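Local coordinates for protein F420-H2 Dependent Reductase A (PDB 3H96) that probably carries out redox exchange between coenzyme F420 and quinones, and belongs to the mycobacterial F420H2-dependent reductases that include aflatoxin-degrading enzymes, at residues M32-H37 / Q88-T93; T48-L53 / I62-S67; Y96-T101 / L138-T143. All coordinates share one frame; numbering follows the deposited sequence. Where two conformers were deposited one is given.

Contact 1: M32-H37 / Q88-T93; sequences MVLVHH and QVEVGT
The imidazole of His36 has the side-chain amide of Gln88 over one face and the carboxylate of Glu90 at its edge, the ring and carboxylate planes turned 39° apart. The ring's rotation is doubtful in the model, so the identity of the ring atom facing Glu90 remains open. Leu34 adds an apolar neighbour to the same carboxylate: its CD1 lies 3.8 Å from Glu90 OE2. Glu90 reaches this place because its CG stands beside the backbone N (chi1 -50°) and the chain then runs extended. Arg17, near the end of helix 8-18, is the strongest partner of its OE2 and forms a salt bridge with it.

Beneath these groups, strands 32-38 and 86-91 run antiparallel. Leu34 and Glu90 make the reciprocal pair of bonds, Leu34 N to Glu90 O at 3.1 Å and Glu90 N to Leu34 O at 2.9 Å. His36 N adds a shorter bond of 2.8 Å to Gln88 O. The face carrying Val33, Val35, Val89 and Val91 is apolar in this contact: Val33 CG2 sits 3.6 Å from Val89 CB and equally close to Val91 CG2. One sheet thus pairs a valine layer with a face where a largely buried carboxylate is answered by an arginine, a pairing that would probably keep Glu90 ionised.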
HETATM    1  N   MSE A  32      -0.308   4.110   8.289  1.00  9.55           N
HETATM    2  CA  MSE A  32      -0.751   4.620   6.969  1.00  8.97           C
HETATM    3  C   MSE A  32       0.389   5.177   6.165  1.00  7.78           C
HETATM    4  O   MSE A  32       1.376   5.739   6.720  1.00 11.09           O
HETATM    5  CB  MSE A  32      -1.750   5.755   7.123  1.00  8.22           C
HETATM    6  CG  MSE A  32      -2.988   5.365   7.956  1.00 10.40           C
HETATM    7 SE   MSE A  32      -4.044   4.126   6.939  1.00 15.10          SE
HETATM    8  CE  MSE A  32      -4.538   5.381   5.489  1.00 13.97           C
ATOM      9  N   VAL A  33       0.238   5.074   4.865  1.00  8.00           N
ATOM     10  CA  VAL A  33       1.148   5.723   3.960  1.00  8.81           C
ATOM     11  C   VAL A  33       0.341   6.421   2.839  1.00  9.89           C
ATOM     12  O   VAL A  33      -0.687   5.892   2.383  1.00 10.69           O
ATOM     13  CB  VAL A  33       2.162   4.700   3.410  1.00  8.54           C
ATOM     14  CG1 VAL A  33       1.414   3.520   2.672  1.00  8.22           C
ATOM     15  CG2 VAL A  33       3.108   5.369   2.457  1.00  8.71           C
ATOM     16  N   LEU A  34       0.784   7.617   2.459  1.00  8.05           N
ATOM     17  CA  LEU A  34       0.288   8.293   1.260  1.00  9.75           C
ATOM     18  C   LEU A  34       1.315   8.060   0.165  1.00 10.89           C
ATOM     19  O   LEU A  34       2.496   8.500   0.275  1.00  9.84           O
ATOM     20  CB  LEU A  34       0.176   9.802   1.488  1.00  9.29           C
ATOM     21  CG  LEU A  34      -0.654  10.349   2.680  1.00 11.62           C
ATOM     22  CD1 LEU A  34      -0.886  11.962   2.591  1.00 11.95           C
ATOM     23  CD2 LEU A  34      -1.966   9.667   2.821  1.00  9.35           C
ATOM     24  N   VAL A  35       0.866   7.349  -0.861  1.00 10.39           N
ATOM     25  CA  VAL A  35       1.749   6.928  -1.958  1.00 10.50           C
ATOM     26  C   VAL A  35       1.545   7.897  -3.096  1.00 10.84           C
ATOM     27  O   VAL A  35       0.402   8.061  -3.608  1.00 10.66           O
ATOM     28  CB  VAL A  35       1.420   5.500  -2.404  1.00 10.76           C
ATOM     29  CG1 VAL A  35       2.246   5.110  -3.670  1.00 10.29           C
ATOM     30  CG2 VAL A  35       1.524   4.487  -1.156  1.00  7.86           C
ATOM     31  N   HIS A  36       2.617   8.561  -3.513  1.00 12.29           N
ATOM     32  CA  HIS A  36       2.528   9.438  -4.697  1.00 13.54           C
ATOM     33  C   HIS A  36       2.952   8.582  -5.870  1.00 13.95           C
ATOM     34  O   HIS A  36       4.069   8.027  -5.856  1.00 15.41           O
ATOM     35  CB  HIS A  36       3.508  10.644  -4.626  1.00 14.50           C
ATOM     36  CG  HIS A  36       3.163  11.663  -3.595  1.00 16.15           C
ATOM     37  ND1 HIS A  36       3.107  11.371  -2.249  1.00 19.31           N
ATOM     38  CD2 HIS A  36       2.911  12.990  -3.703  1.00 17.62           C
ATOM     39  CE1 HIS A  36       2.802  12.460  -1.571  1.00 17.15           C
ATOM     40  NE2 HIS A  36       2.701  13.463  -2.432  1.00 22.46           N
ATOM     41  N   HIS A  37       2.095   8.496  -6.886  1.00 12.85           N
ATOM     42  CA  HIS A  37       2.360   7.677  -8.040  1.00 13.10           C
ATOM     43  C   HIS A  37       1.961   8.456  -9.292  1.00 14.30           C
ATOM     44  O   HIS A  37       1.319   9.547  -9.213  1.00 12.49           O
ATOM     45  CB  HIS A  37       1.659   6.282  -7.964  1.00 12.73           C
ATOM     46  CG  HIS A  37       0.193   6.350  -7.657  1.00 13.47           C
ATOM     47  ND1 HIS A  37      -0.778   6.063  -8.598  1.00 12.68           N
ATOM     48  CD2 HIS A  37      -0.470   6.702  -6.526  1.00 11.61           C
ATOM     49  CE1 HIS A  37      -1.974   6.259  -8.066  1.00 11.02           C
ATOM     50  NE2 HIS A  37      -1.814   6.616  -6.797  1.00 10.37           N
ATOM     51  N   GLN A  88       7.452   8.453  -4.254  1.00 14.91           N
ATOM     52  CA  GLN A  88       7.579   9.257  -3.081  1.00 16.13           C
ATOM     53  C   GLN A  88       6.426   8.861  -2.177  1.00 13.97           C
ATOM     54  O   GLN A  88       5.331   8.683  -2.658  1.00 15.84           O
ATOM     55  CB  GLN A  88       7.435  10.699  -3.452  1.00 27.91           C
ATOM     56  CG  GLN A  88       7.899  11.683  -2.507  1.00 28.22           C
ATOM     57  CD  GLN A  88       7.543  13.086  -2.927  1.00 28.79           C
ATOM     58  OE1 GLN A  88       7.572  13.931  -2.179  1.00 29.16           O
ATOM     59  NE2 GLN A  88       7.173  13.282  -4.182  1.00 28.93           N
ATOM     60  N   VAL A  89       6.686   8.785  -0.889  1.00 12.23           N
ATOM     61  CA  VAL A  89       5.630   8.499   0.078  1.00 12.54           C
ATOM     62  C   VAL A  89       5.670   9.462   1.292  1.00 12.87           C
ATOM     63  O   VAL A  89       6.738   9.992   1.633  1.00 13.06           O
ATOM     64  CB  VAL A  89       5.787   7.032   0.682  1.00 11.98           C
ATOM     65  CG1 VAL A  89       5.631   5.935  -0.422  1.00  8.34           C
ATOM     66  CG2 VAL A  89       7.117   6.857   1.401  1.00  9.55           C
ATOM     67  N   GLU A  90       4.531   9.619   1.960  1.00 12.32           N
ATOM     68  CA  GLU A  90       4.503  10.209   3.277  1.00 13.74           C
ATOM     69  C   GLU A  90       4.182   9.102   4.287  1.00 12.88           C
ATOM     70  O   GLU A  90       3.223   8.381   4.145  1.00 13.22           O
ATOM     71  CB  GLU A  90       3.516  11.364   3.348  1.00 14.97           C
ATOM     72  CG  GLU A  90       3.734  12.351   2.195  1.00 17.10           C
ATOM     73  CD  GLU A  90       2.599  13.359   2.027  1.00 20.28           C
ATOM     74  OE1 GLU A  90       2.242  14.032   3.016  1.00 22.55           O
ATOM     75  OE2 GLU A  90       2.096  13.500   0.880  1.00 20.32           O
ATOM     76  N   VAL A  91       5.029   8.972   5.296  1.00 13.92           N
ATOM     77  CA  VAL A  91       4.866   7.981   6.367  1.00 13.01           C
ATOM     78  C   VAL A  91       5.174   8.778   7.640  1.00 14.93           C
ATOM     79  O   VAL A  91       6.194   9.436   7.707  1.00 15.39           O
ATOM     80  CB  VAL A  91       5.855   6.774   6.214  1.00 12.42           C
ATOM     81  CG1 VAL A  91       5.609   5.757   7.349  1.00 13.80           C
ATOM     82  CG2 VAL A  91       5.677   6.083   4.842  1.00  8.75           C
ATOM     83  N   GLY A  92       4.271   8.743   8.632  1.00 14.35           N
ATOM     84  CA  GLY A  92       4.498   9.444   9.881  1.00 15.61           C
ATOM     85  C   GLY A  92       4.491  10.927   9.542  1.00 16.26           C
ATOM     86  O   GLY A  92       3.647  11.377   8.788  1.00 14.62           O
ATOM     87  N   THR A  93       5.491  11.651  10.017  1.00 17.37           N
ATOM     88  CA  THR A  93       5.608  13.066   9.691  1.00 19.07           C
ATOM     89  C   THR A  93       6.568  13.262   8.532  1.00 19.59           C
ATOM     90  O   THR A  93       6.877  14.367   8.177  1.00 20.16           O
ATOM     91  CB  THR A  93       6.127  13.846  10.922  1.00 20.82           C
ATOM     92  OG1 THR A  93       7.364  13.226  11.380  1.00 18.75           O
ATOM     93  CG2 THR A  93       5.063  13.781  12.056  1.00 20.55           C
TER
HETATM   94  O   HOH W   1       1.959   7.072   8.899  1.00 13.39           O

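Contact 2: T48-L53 / I62-S67; sequences TPMMYL and IYVFAS
Tyr52 and Ile62 meet where the chain leaves strand 45-51 and turns into the short strand 53-54, which forms a beta hairpin with strand 61-65. The setting is consistent with the split beta-barrel of the FMN-binding clan, and the contact lies near the centre of the chain. Tyr52 can be followed outward. Its CB rests 3.4 Å from Tyr63 O. At CG, the CD1 methyl of Ile62 takes over as neighbour. The ring carbon CD1 of Tyr52 meets both CB and CG2 of Ile62, and CE1 is closest to the CG2 methyl, at 3.5 Å. The ring therefore runs across the isoleucine at about a right angle, and Ile62 CD1 makes a CH-pi contact over its face, 4.2 Å from the centroid and 27° off the normal. What sends the ring this way is chi1 of 73°, which wedges CG between the backbone N and the carbonyl carbon.

Leu53 and Tyr63 are the hydrogen-bonded pair that registers the hairpin: Leu53 N to Tyr63 O is 3.0 Å, and Tyr63 N to Leu53 O is 2.9 Å. Leu53 CB also lies in the plane of the Phe65 ring, at its edge. Earlier in segment 48-53, the selenium of selenomethionine Met50 packs 3.7 Å from Val64 CB, the two side chains crossing at about a right angle; Trp77 of helix 76-84 also touches Met50. Toward Met51 and Phe65 the two backbones move apart, and a water bridges them: it donates to Met51 O at 2.8 Å and accepts from Phe65 N.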
ATOM      1  N   THR A  48      -2.406   8.311  -3.110  1.00 13.24           N
ATOM      2  CA  THR A  48      -3.402   7.337  -2.675  1.00 13.90           C
ATOM      3  C   THR A  48      -3.010   6.947  -1.254  1.00 12.92           C
ATOM      4  O   THR A  48      -1.905   6.440  -1.049  1.00 10.85           O
ATOM      5  CB  THR A  48      -3.470   6.092  -3.641  1.00 14.25           C
ATOM      6  OG1 THR A  48      -3.801   6.543  -4.977  1.00 14.76           O
ATOM      7  CG2 THR A  48      -4.551   5.042  -3.148  1.00 19.02           C
ATOM      8  N   PRO A  49      -3.930   7.146  -0.288  1.00 12.08           N
ATOM      9  CA  PRO A  49      -3.602   6.693   1.075  1.00 11.11           C
ATOM     10  C   PRO A  49      -3.908   5.217   1.187  1.00 11.47           C
ATOM     11  O   PRO A  49      -4.852   4.734   0.539  1.00 11.20           O
ATOM     12  CB  PRO A  49      -4.546   7.502   1.975  1.00  9.99           C
ATOM     13  CG  PRO A  49      -5.735   7.829   1.042  1.00 13.88           C
ATOM     14  CD  PRO A  49      -5.266   7.778  -0.383  1.00 13.18           C
HETATM   15  N   MSE A  50      -3.157   4.499   2.028  1.00  9.55           N
HETATM   16  CA  MSE A  50      -3.453   3.071   2.194  1.00  7.57           C
HETATM   17  C   MSE A  50      -2.738   2.624   3.439  1.00  7.42           C
HETATM   18  O   MSE A  50      -1.892   3.356   3.943  1.00  7.42           O
HETATM   19  CB  MSE A  50      -2.927   2.298   0.936  1.00  7.34           C
HETATM   20  CG  MSE A  50      -1.407   2.304   0.831  1.00  8.27           C
HETATM   21 SE   MSE A  50      -0.901   1.478  -0.862  1.00 11.03          SE
HETATM   22  CE  MSE A  50      -1.615   2.800  -2.178  1.00  9.43           C
HETATM   23  N   MSE A  51      -3.091   1.442   3.960  1.00  7.47           N
HETATM   24  CA  MSE A  51      -2.320   0.839   5.036  1.00  7.29           C
HETATM   25  C   MSE A  51      -0.941   0.330   4.590  1.00  7.99           C
HETATM   26  O   MSE A  51      -0.748   0.019   3.417  1.00  9.62           O
HETATM   27  CB  MSE A  51      -3.124  -0.342   5.591  1.00  9.31           C
HETATM   28  CG  MSE A  51      -4.339   0.110   6.460  1.00  9.77           C
HETATM   29 SE   MSE A  51      -5.099  -1.583   7.209  1.00 15.66          SE
HETATM   30  CE  MSE A  51      -6.789  -0.928   8.077  1.00 16.90           C
ATOM     31  N   TYR A  52       0.007   0.232   5.511  1.00  7.11           N
ATOM     32  CA  TYR A  52       1.176  -0.572   5.237  1.00  9.61           C
ATOM     33  C   TYR A  52       1.515  -1.500   6.372  1.00  9.91           C
ATOM     34  O   TYR A  52       1.028  -1.333   7.467  1.00 10.16           O
ATOM     35  CB  TYR A  52       2.371   0.345   4.931  1.00  7.15           C
ATOM     36  CG  TYR A  52       2.932   1.044   6.115  1.00 10.01           C
ATOM     37  CD1 TYR A  52       3.901   0.415   6.934  1.00  9.42           C
ATOM     38  CD2 TYR A  52       2.535   2.336   6.413  1.00  8.28           C
ATOM     39  CE1 TYR A  52       4.464   1.049   8.021  1.00 10.31           C
ATOM     40  CE2 TYR A  52       3.074   3.005   7.533  1.00  7.72           C
ATOM     41  CZ  TYR A  52       4.035   2.383   8.328  1.00 11.24           C
ATOM     42  OH  TYR A  52       4.571   3.108   9.401  1.00  9.22           O
ATOM     43  N   LEU A  53       2.384  -2.473   6.113  1.00 10.68           N
ATOM     44  CA  LEU A  53       2.907  -3.302   7.178  1.00  9.51           C
ATOM     45  C   LEU A  53       4.375  -3.021   7.226  1.00 10.49           C
ATOM     46  O   LEU A  53       5.076  -3.189   6.206  1.00 11.50           O
ATOM     47  CB  LEU A  53       2.653  -4.782   6.842  1.00  9.49           C
ATOM     48  CG  LEU A  53       3.192  -5.775   7.912  1.00 10.43           C
ATOM     49  CD1 LEU A  53       2.264  -5.740   9.160  1.00  8.14           C
ATOM     50  CD2 LEU A  53       3.119  -7.182   7.339  1.00  9.19           C
ATOM     51  N   ILE A  62       8.763  -0.796   3.877  1.00 10.01           N
ATOM     52  CA  ILE A  62       7.365  -1.036   4.274  1.00  8.25           C
ATOM     53  C   ILE A  62       6.779  -1.868   3.144  1.00  8.77           C
ATOM     54  O   ILE A  62       7.289  -1.852   2.021  1.00  8.92           O
ATOM     55  CB  ILE A  62       6.543   0.291   4.556  1.00  9.23           C
ATOM     56  CG1 ILE A  62       6.411   1.189   3.313  1.00 10.95           C
ATOM     57  CG2 ILE A  62       7.204   1.107   5.767  1.00  8.30           C
ATOM     58  CD1 ILE A  62       5.372   2.397   3.474  1.00 11.94           C
ATOM     59  N   TYR A  63       5.719  -2.604   3.445  1.00  7.81           N
ATOM     60  CA  TYR A  63       5.012  -3.419   2.468  1.00  9.38           C
ATOM     61  C   TYR A  63       3.634  -2.869   2.242  1.00  9.73           C
ATOM     62  O   TYR A  63       2.958  -2.552   3.219  1.00  8.91           O
ATOM     63  CB  TYR A  63       4.887  -4.849   3.023  1.00 11.03           C
ATOM     64  CG  TYR A  63       6.202  -5.490   3.158  1.00 12.64           C
ATOM     65  CD1 TYR A  63       6.957  -5.775   2.022  1.00 13.96           C
ATOM     66  CD2 TYR A  63       6.735  -5.793   4.413  1.00 14.81           C
ATOM     67  CE1 TYR A  63       8.196  -6.395   2.129  1.00 20.52           C
ATOM     68  CE2 TYR A  63       7.964  -6.379   4.522  1.00 19.00           C
ATOM     69  CZ  TYR A  63       8.687  -6.678   3.382  1.00 20.73           C
ATOM     70  OH  TYR A  63       9.909  -7.318   3.484  1.00 27.60           O
ATOM     71  N   VAL A  64       3.210  -2.712   0.964  1.00  8.43           N
ATOM     72  CA  VAL A  64       1.824  -2.309   0.706  1.00  8.47           C
ATOM     73  C   VAL A  64       1.124  -3.441  -0.058  1.00  9.49           C
ATOM     74  O   VAL A  64       1.791  -4.318  -0.618  1.00  8.06           O
ATOM     75  CB  VAL A  64       1.699  -0.972  -0.035  1.00  8.94           C
ATOM     76  CG1 VAL A  64       2.299   0.226   0.864  1.00  7.12           C
ATOM     77  CG2 VAL A  64       2.549  -0.993  -1.269  1.00  9.46           C
ATOM     78  N   PHE A  65      -0.209  -3.407  -0.075  1.00  7.81           N
ATOM     79  CA  PHE A  65      -0.981  -4.581  -0.517  1.00  8.78           C
ATOM     80  C   PHE A  65      -1.878  -4.077  -1.546  1.00  8.52           C
ATOM     81  O   PHE A  65      -2.739  -3.213  -1.241  1.00  9.84           O
ATOM     82  CB  PHE A  65      -1.817  -5.134   0.687  1.00  8.90           C
ATOM     83  CG  PHE A  65      -0.940  -5.607   1.805  1.00 11.45           C
ATOM     84  CD1 PHE A  65      -0.393  -6.941   1.796  1.00  8.82           C
ATOM     85  CD2 PHE A  65      -0.490  -4.709   2.764  1.00 13.13           C
ATOM     86  CE1 PHE A  65       0.507  -7.339   2.753  1.00 10.49           C
ATOM     87  CE2 PHE A  65       0.432  -5.131   3.756  1.00  8.69           C
ATOM     88  CZ  PHE A  65       0.914  -6.425   3.757  1.00 13.29           C
ATOM     89  N   ALA A  66      -1.765  -4.601  -2.757  1.00  9.20           N
ATOM     90  CA  ALA A  66      -2.639  -4.112  -3.844  1.00  9.59           C
ATOM     91  C   ALA A  66      -4.015  -4.788  -3.831  1.00 11.83           C
ATOM     92  O   ALA A  66      -4.411  -5.441  -4.809  1.00 13.00           O
ATOM     93  CB  ALA A  66      -1.924  -4.269  -5.214  1.00 10.00           C
ATOM     94  N   SER A  67      -4.711  -4.664  -2.711  1.00 10.68           N
ATOM     95  CA  SER A  67      -5.886  -5.465  -2.394  1.00 13.20           C
ATOM     96  C   SER A  67      -7.177  -4.977  -3.075  1.00 14.51           C
ATOM     97  O   SER A  67      -8.019  -5.782  -3.514  1.00 15.05           O
ATOM     98  CB  SER A  67      -6.058  -5.443  -0.864  1.00 11.40           C
ATOM     99  OG  SER A  67      -5.991  -4.118  -0.364  1.00 13.64           O
TER
HETATM  100  O   HOH W   2      -1.686  -1.417   1.257  1.00  9.79           O

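Contact 3: Y96-T101 / L138-T143; sequences YAVGVT and LALTRT
Two adjacent antiparallel strands of the main sheet, 94-103 and 137-142, meet here, the second closing the chain after a helical excursion; the arrangement is consistent with the split barrel of the FMN-binding clan. Tyr96 and Arg142 meet through ring and guanidinium. The guanidinium lies stacked flat on the tyrosine, centres 4.0 Å apart and planes only 11° from parallel. The arginine's aliphatic part joins in: its CD stands over the middle of the ring, 3.8 Å from the centroid, as a CH-pi contact. The extended chain of Arg142, with CG anti to the backbone N (chi1 -171°), carries the guanidinium there. Arg142 NH2 also forms a salt bridge with Glu94, which probably helps hold the guanidinium plane against the ring.

The backbones are joined by five hydrogen bonds. Gly99 and Thr141 exchange a reciprocal pair, both at 2.9 Å between N of one and O of the other, and Thr101 and Ala139 make a second such pair. Thr143 N reaches Ala97 O from above the carbonyl plane, 45° out of it. On the face of Val98 and Arg142, Val100 CG2 packs 4.0 Å from Leu140 CD2, the side chains lying alongside one another and pointing the same way. The opposite face is more polar, with a water bonded to the hydroxyls of Thr101 and Thr141 and donating to Ala139 O. Another water lies in the plane of the Tyr96 ring, at its edge: it accepts from Tyr96 OH at 2.9 Å and donates to Leu140 O at 2.8 Å.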
ATOM      1  N   TYR A  96       9.625  10.880   1.778  1.00 15.63           N
ATOM      2  CA  TYR A  96      10.884  10.430   1.242  1.00 15.14           C
ATOM      3  C   TYR A  96      10.707   9.610  -0.039  1.00 15.77           C
ATOM      4  O   TYR A  96       9.586   9.076  -0.363  1.00 14.52           O
ATOM      5  CB  TYR A  96      11.702   9.679   2.329  1.00 16.66           C
ATOM      6  CG  TYR A  96      10.981   8.499   2.941  1.00 17.79           C
ATOM      7  CD1 TYR A  96      10.325   8.632   4.177  1.00 18.94           C
ATOM      8  CD2 TYR A  96      10.944   7.247   2.282  1.00 15.00           C
ATOM      9  CE1 TYR A  96       9.626   7.520   4.745  1.00 21.95           C
ATOM     10  CE2 TYR A  96      10.258   6.127   2.861  1.00 11.29           C
ATOM     11  CZ  TYR A  96       9.628   6.285   4.094  1.00 18.45           C
ATOM     12  OH  TYR A  96       8.921   5.216   4.666  1.00 19.37           O
ATOM     13  N   ALA A  97      11.811   9.460  -0.759  1.00 15.98           N
ATOM     14  CA  ALA A  97      11.807   8.681  -1.990  1.00 15.93           C
ATOM     15  C   ALA A  97      11.863   7.169  -1.630  1.00 16.20           C
ATOM     16  O   ALA A  97      12.388   6.802  -0.553  1.00 14.32           O
ATOM     17  CB  ALA A  97      13.046   9.119  -2.864  1.00 16.79           C
ATOM     18  N   VAL A  98      11.302   6.307  -2.502  1.00 15.03           N
ATOM     19  CA  VAL A  98      11.389   4.886  -2.306  0.50 15.64           C
ATOM     20  C   VAL A  98      11.680   4.142  -3.615  1.00 16.04           C
ATOM     21  O   VAL A  98      11.242   4.584  -4.716  1.00 15.99           O
ATOM     22  CB  VAL A  98      10.092   4.350  -1.650  0.50 15.66           C
ATOM     23  CG1 VAL A  98       9.988   2.951  -1.878  0.50 16.14           C
ATOM     24  CG2 VAL A  98      10.092   4.604  -0.108  0.50 13.08           C
ATOM     25  N   GLY A  99      12.432   3.038  -3.487  1.00 16.35           N
ATOM     26  CA  GLY A  99      12.576   2.032  -4.558  1.00 15.53           C
ATOM     27  C   GLY A  99      11.415   1.064  -4.409  1.00 14.97           C
ATOM     28  O   GLY A  99      11.022   0.727  -3.295  1.00 14.45           O
ATOM     29  N   VAL A 100      10.835   0.633  -5.540  1.00 13.02           N
ATOM     30  CA  VAL A 100       9.753  -0.357  -5.529  1.00 13.18           C
ATOM     31  C   VAL A 100      10.230  -1.746  -6.011  1.00 14.69           C
ATOM     32  O   VAL A 100      10.875  -1.850  -7.039  1.00 12.28           O
ATOM     33  CB  VAL A 100       8.604   0.067  -6.536  1.00 13.89           C
ATOM     34  CG1 VAL A 100       7.481  -0.971  -6.523  1.00 13.44           C
ATOM     35  CG2 VAL A 100       8.051   1.508  -6.218  1.00 12.86           C
ATOM     36  N   THR A 101       9.890  -2.823  -5.286  1.00 13.84           N
ATOM     37  CA  THR A 101      10.137  -4.193  -5.772  1.00 16.15           C
ATOM     38  C   THR A 101       8.870  -4.991  -5.416  1.00 16.81           C
ATOM     39  O   THR A 101       8.166  -4.618  -4.498  1.00 17.39           O
ATOM     40  CB  THR A 101      11.398  -4.840  -5.070  1.00 17.48           C
ATOM     41  OG1 THR A 101      11.304  -4.570  -3.697  1.00 17.15           O
ATOM     42  CG2 THR A 101      12.746  -4.162  -5.538  1.00 19.22           C
ATOM     43  N   LEU A 138       3.886  -5.168  -2.552  1.00 10.00           N
ATOM     44  CA  LEU A 138       5.063  -4.440  -2.958  1.00 11.21           C
ATOM     45  C   LEU A 138       5.868  -3.991  -1.711  1.00 12.01           C
ATOM     46  O   LEU A 138       5.276  -3.618  -0.697  1.00 10.76           O
ATOM     47  CB  LEU A 138       4.655  -3.171  -3.737  1.00 10.83           C
ATOM     48  CG  LEU A 138       3.815  -3.341  -5.000  1.00 12.57           C
ATOM     49  CD1 LEU A 138       3.634  -1.949  -5.611  1.00 13.33           C
ATOM     50  CD2 LEU A 138       4.550  -4.182  -6.028  1.00 11.09           C
ATOM     51  N   ALA A 139       7.194  -3.998  -1.849  1.00 11.68           N
ATOM     52  CA  ALA A 139       8.115  -3.469  -0.886  1.00 11.51           C
ATOM     53  C   ALA A 139       8.543  -2.044  -1.308  1.00 13.34           C
ATOM     54  O   ALA A 139       9.099  -1.838  -2.400  1.00 13.78           O
ATOM     55  CB  ALA A 139       9.322  -4.405  -0.775  1.00 11.57           C
ATOM     56  N   LEU A 140       8.293  -1.066  -0.438  1.00 13.43           N
ATOM     57  CA  LEU A 140       8.714   0.289  -0.630  1.00 13.59           C
ATOM     58  C   LEU A 140       9.932   0.578   0.270  1.00 15.75           C
ATOM     59  O   LEU A 140       9.825   0.664   1.498  1.00 17.81           O
ATOM     60  CB  LEU A 140       7.524   1.210  -0.364  1.00 12.30           C
ATOM     61  CG  LEU A 140       6.246   0.769  -1.091  1.00 12.24           C
ATOM     62  CD1 LEU A 140       5.094   1.789  -0.770  1.00 10.33           C
ATOM     63  CD2 LEU A 140       6.495   0.693  -2.678  1.00  7.91           C
ATOM     64  N   THR A 141      11.101   0.739  -0.350  1.00 16.77           N
ATOM     65  CA  THR A 141      12.334   0.831   0.412  1.00 18.51           C
ATOM     66  C   THR A 141      12.902   2.247   0.352  1.00 19.29           C
ATOM     67  O   THR A 141      13.182   2.748  -0.746  1.00 18.00           O
ATOM     68  CB  THR A 141      13.395  -0.103  -0.120  1.00 19.10           C
ATOM     69  OG1 THR A 141      12.879  -1.432  -0.133  1.00 19.13           O
ATOM     70  CG2 THR A 141      14.624  -0.022   0.781  1.00 22.35           C
ATOM     71  N   ARG A 142      13.093   2.839   1.534  1.00 18.76           N
ATOM     72  CA  ARG A 142      13.558   4.208   1.625  1.00 20.57           C
ATOM     73  C   ARG A 142      14.905   4.375   0.944  1.00 22.92           C
ATOM     74  O   ARG A 142      15.827   3.627   1.167  1.00 22.23           O
ATOM     75  CB  ARG A 142      13.656   4.694   3.075  1.00 19.26           C
ATOM     76  CG  ARG A 142      13.930   6.215   3.167  1.00 20.01           C
ATOM     77  CD  ARG A 142      13.823   6.644   4.617  1.00 22.70           C
ATOM     78  NE  ARG A 142      13.933   8.074   4.695  1.00 25.25           N
ATOM     79  CZ  ARG A 142      13.392   8.798   5.645  1.00 28.00           C
ATOM     80  NH1 ARG A 142      12.745   8.222   6.658  1.00 24.75           N
ATOM     81  NH2 ARG A 142      13.567  10.096   5.605  1.00 30.21           N
ATOM     82  N   THR A 143      15.023   5.340   0.065  1.00 26.08           N
ATOM     83  CA  THR A 143      16.288   5.830  -0.435  1.00 28.73           C
ATOM     84  C   THR A 143      16.410   7.304  -0.103  1.00 31.44           C
ATOM     85  O   THR A 143      15.459   7.963   0.285  1.00 33.83           O
ATOM     86  CB  THR A 143      16.420   5.744  -1.933  1.00 29.52           C
ATOM     87  OG1 THR A 143      15.373   6.496  -2.539  1.00 28.64           O
ATOM     88  CG2 THR A 143      16.405   4.381  -2.422  1.00 30.60           C
TER
HETATM   89  O   HOH W   3       9.743   2.750   3.305  1.00 22.71           O
HETATM   90  O   HOH W   4      14.168  10.651  -0.083  1.00 29.35           O
HETATM   91  O   HOH W   5      11.728  -1.942  -2.680  1.00 15.25           O

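Overall arrangement
Following the chain from the N terminus, strand 32-38 comes first, and contact 1 later closes a long loop from it to strand 86-91. Contact 2 is nested inside that loop, joining the end of strand 45-51 and the short strand 53-54 to strand 61-65; strand 45-51 follows 32-38 and pairs with it, so Val33 O bonds Met50 N. Contact 3 opens only after contact 1 has closed, and its loop takes in helices 105-118 and 121-128. No loops cross. Strands 86-91 and 94-103 join contacts 1 and 3 through Val89 and Tyr96, while strand 137-142 pairs with 61-65, carrying contact 3 back to contact 2. The three contacts thus tie together one continuous sheet.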